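Acetylxylan esterase / glucomannan deacetylase (Cellvibrio japonicus, PDB 2WAA) removes acetyl groups from acetylated xylan and glucomannan in the breakdown of plant cell wall polysaccharides. Local coordinates at residues P309-N312 with P317-D320; L170-K173 with Q178-L181. One frame throughout, in Å; residues are numbered along the deposited sequence.

Contact 1. Residues P309-N312 with P317-D320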
# COMPACT_ATOMS: atom_id res chain seq x y z
N PRO A 309 -13.19 -16.38 -2.40
CA PRO A 309 -14.53 -15.96 -2.04
C PRO A 309 -14.66 -15.26 -0.69
O PRO A 309 -15.77 -14.94 -0.32
CB PRO A 309 -15.30 -17.31 -2.01
CG PRO A 309 -14.28 -18.24 -1.46
CD PRO A 309 -13.02 -17.84 -2.26
N GLY A 310 -13.58 -15.04 0.05
CA GLY A 310 -13.74 -14.52 1.40
C GLY A 310 -14.29 -15.60 2.33
O GLY A 310 -13.92 -16.77 2.20
N ASP A 311 -15.14 -15.23 3.27
CA ASP A 311 -15.77 -16.24 4.16
C ASP A 311 -17.13 -15.72 4.56
O ASP A 311 -17.59 -14.70 4.04
CB ASP A 311 -14.91 -16.63 5.38
CG ASP A 311 -14.68 -15.48 6.37
OD1 ASP A 311 -15.34 -14.41 6.31
OD2 ASP A 311 -13.81 -15.67 7.25
N ASN A 312 -17.79 -16.42 5.49
CA ASN A 312 -19.14 -16.04 5.83
C ASN A 312 -19.24 -14.63 6.35
O ASN A 312 -20.20 -13.94 6.02
CB ASN A 312 -19.74 -17.02 6.84
CG ASN A 312 -20.06 -18.34 6.21
OD1 ASN A 312 -20.30 -18.41 5.00
ND2 ASN A 312 -20.04 -19.41 7.02
N PRO A 317 -11.25 -11.10 0.37
CA PRO A 317 -10.40 -12.25 0.57
C PRO A 317 -9.83 -12.31 2.00
O PRO A 317 -9.44 -11.27 2.58
CB PRO A 317 -9.29 -12.05 -0.47
CG PRO A 317 -10.03 -11.38 -1.65
CD PRO A 317 -11.01 -10.43 -0.94
N THR A 318 -9.78 -13.52 2.55
CA THR A 318 -9.23 -13.71 3.88
C THR A 318 -7.69 -13.64 3.89
O THR A 318 -7.05 -13.61 2.84
CB THR A 318 -9.58 -15.12 4.42
OG1 THR A 318 -9.05 -16.11 3.53
CG2 THR A 318 -11.09 -15.31 4.54
N LYS A 319 -7.12 -13.63 5.10
CA LYS A 319 -5.67 -13.70 5.25
C LYS A 319 -5.10 -14.91 4.52
O LYS A 319 -4.12 -14.77 3.78
CB LYS A 319 -5.29 -13.77 6.74
CG LYS A 319 -3.76 -13.94 7.01
CD LYS A 319 -3.44 -13.86 8.52
CE LYS A 319 -3.81 -12.42 9.01
NZ LYS A 319 -3.65 -12.08 10.52
N ASP A 320 -5.68 -16.09 4.67
CA ASP A 320 -5.08 -17.22 3.94
C ASP A 320 -5.25 -17.11 2.40
O ASP A 320 -4.41 -17.56 1.64
CB ASP A 320 -5.66 -18.55 4.42
CG ASP A 320 -5.17 -18.89 5.81
OD1 ASP A 320 -4.11 -18.37 6.23
OD2 ASP A 320 -5.86 -19.70 6.47
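G310 and D311 meet P317 and T318 in a small van der Waals contact across a tight bend, at the start of helix 319-337 in the esterase domain. The backbones come together at G310 and P317, whose CA atoms lie 4.1 Å apart. Beside them the T318 methyl does most of the touching: CG2 rests 3.9 Å from G310 C and reaches the D311 carboxylate, 3.9 Å from OD2. With chi1 at 59°, T318 holds OG1 between its backbone N and carbonyl carbon and leaves CG2 facing the loop. OG1 is used to cap the helix. T318 N donates to Q321 OE1 in return, the reciprocal pattern of a capping box, and the same OE1 also accepts from G310 N, so one amide oxygen ties both sides of the bend to the first turn. The bend itself carries D314 and H316, the probable charge-relay residues of this SGNH-type hydrolase, and the P317 ring packs near the H316 side chain. D311 OD1 takes hydrogen bonds from S313 OG and D314 N and forms a salt bridge with R150, which fixes the carboxylate while OD2 lies against the threonine methyl.

Contact 2. Residues L170-K173 with Q178-L181; sequences LTAK and QVQL
At V179, chi1 of 63° places CG1 between the backbone N and the carbonyl carbon and CG2 anti to the N, and this turns the methine corner of the side chain straight at the methyl of A172. The two CB atoms are 3.5 Å apart, a close approach for aliphatic carbons. The valine methyls flank the alanine carbon, CG1 at 3.9 Å and CG2 slightly farther away, so A172 CB sits against the base of the valine fork. It also lies 4.1 Å from Q178 O, covering the backbone just before V179. Having only a methyl at this point lets the helix come close to the strand: the CA atoms of A172 and V179 are 6.0 Å apart. Helix 167-174 and strand 177-183 are the last two elements of a beta-alpha-beta unit that begins with strand 133-139, and the short turn between them folds the chain back into the parallel sheet of the SGNH domain. Strand 177-183 is the outermost on its side of that sheet, its backbone bonded to R133, I135 and V137. I135 packs against A172, while V137 and M169 pack against V179. Q178 points away from the helix, and its NE2 is hydrogen-bonded to P131 O.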
# COMPACT_ATOMS: atom_id res chain seq x y z
N LEU A 170 3.16 -9.32 0.46
CA LEU A 170 3.75 -10.68 0.47
C LEU A 170 4.46 -10.96 -0.84
O LEU A 170 5.52 -11.56 -0.81
CB LEU A 170 2.67 -11.76 0.66
CG LEU A 170 2.03 -11.72 2.03
CD1 LEU A 170 0.87 -12.69 2.05
CD2 LEU A 170 3.06 -12.08 3.07
N THR A 171 3.88 -10.52 -1.98
CA THR A 171 4.47 -10.69 -3.29
C THR A 171 5.81 -9.92 -3.39
O THR A 171 6.80 -10.48 -3.88
CB THR A 171 3.50 -10.26 -4.39
OG1 THR A 171 2.32 -11.11 -4.33
CG2 THR A 171 4.12 -10.39 -5.75
N ALA A 172 5.81 -8.66 -2.95
CA ALA A 172 7.04 -7.83 -2.94
C ALA A 172 8.13 -8.47 -2.09
O ALA A 172 9.29 -8.51 -2.53
CB ALA A 172 6.75 -6.41 -2.44
N LYS A 173 7.76 -8.97 -0.93
CA LYS A 173 8.73 -9.68 -0.04
C LYS A 173 9.31 -10.91 -0.74
O LYS A 173 10.54 -11.07 -0.85
CB LYS A 173 8.06 -10.10 1.27
CG LYS A 173 9.00 -10.82 2.23
CD LYS A 173 8.17 -11.23 3.45
CE LYS A 173 9.07 -11.51 4.66
NZ LYS A 173 9.47 -12.94 4.59
N GLN A 178 11.00 -3.50 -3.00
CA GLN A 178 10.18 -2.49 -2.34
C GLN A 178 8.78 -2.54 -2.89
O GLN A 178 8.56 -3.02 -4.00
CB GLN A 178 10.75 -1.10 -2.63
CG GLN A 178 12.16 -0.87 -2.11
CD GLN A 178 12.55 0.55 -2.39
OE1 GLN A 178 11.73 1.45 -2.16
NE2 GLN A 178 13.78 0.80 -2.84
N VAL A 179 7.81 -1.98 -2.15
CA VAL A 179 6.49 -1.85 -2.73
C VAL A 179 5.84 -0.56 -2.26
O VAL A 179 6.00 -0.15 -1.10
CB VAL A 179 5.61 -3.08 -2.32
CG1 VAL A 179 5.41 -3.11 -0.76
CG2 VAL A 179 4.28 -3.07 -3.07
N GLN A 180 5.14 0.11 -3.16
CA GLN A 180 4.12 1.10 -2.74
C GLN A 180 2.74 0.55 -3.11
O GLN A 180 2.56 -0.04 -4.20
CB GLN A 180 4.29 2.41 -3.47
CG GLN A 180 5.59 3.12 -3.12
CD GLN A 180 5.50 4.59 -3.51
OE1 GLN A 180 4.66 5.00 -4.35
NE2 GLN A 180 6.35 5.40 -2.89
N LEU A 181 1.80 0.71 -2.19
CA LEU A 181 0.39 0.38 -2.45
C LEU A 181 -0.34 1.72 -2.73
O LEU A 181 -0.26 2.67 -1.90
CB LEU A 181 -0.21 -0.31 -1.23
CG LEU A 181 0.53 -1.54 -0.73
CD1 LEU A 181 -0.21 -2.14 0.48
CD2 LEU A 181 0.75 -2.64 -1.84

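Contact 1 is partly buried and contact 2 is buried; their centres are 20 Å apart and their nearest atoms about 6 Å, without touching. Helix 319-337 connects them: it starts at contact 1, and farther along, A326, T330 and L333 pack against residues 170-171 of contact 2. D314 and H316 lie in the four residues between the segments of contact 1, and its P317 touches V142, next to the probable nucleophile S141. Contact 2 lies away from the active site, but the strand holding 178-181 runs on to C183, whose disulfide with C144 leads back towards S141, and G186, a probable transition-state stabiliser, follows soon after.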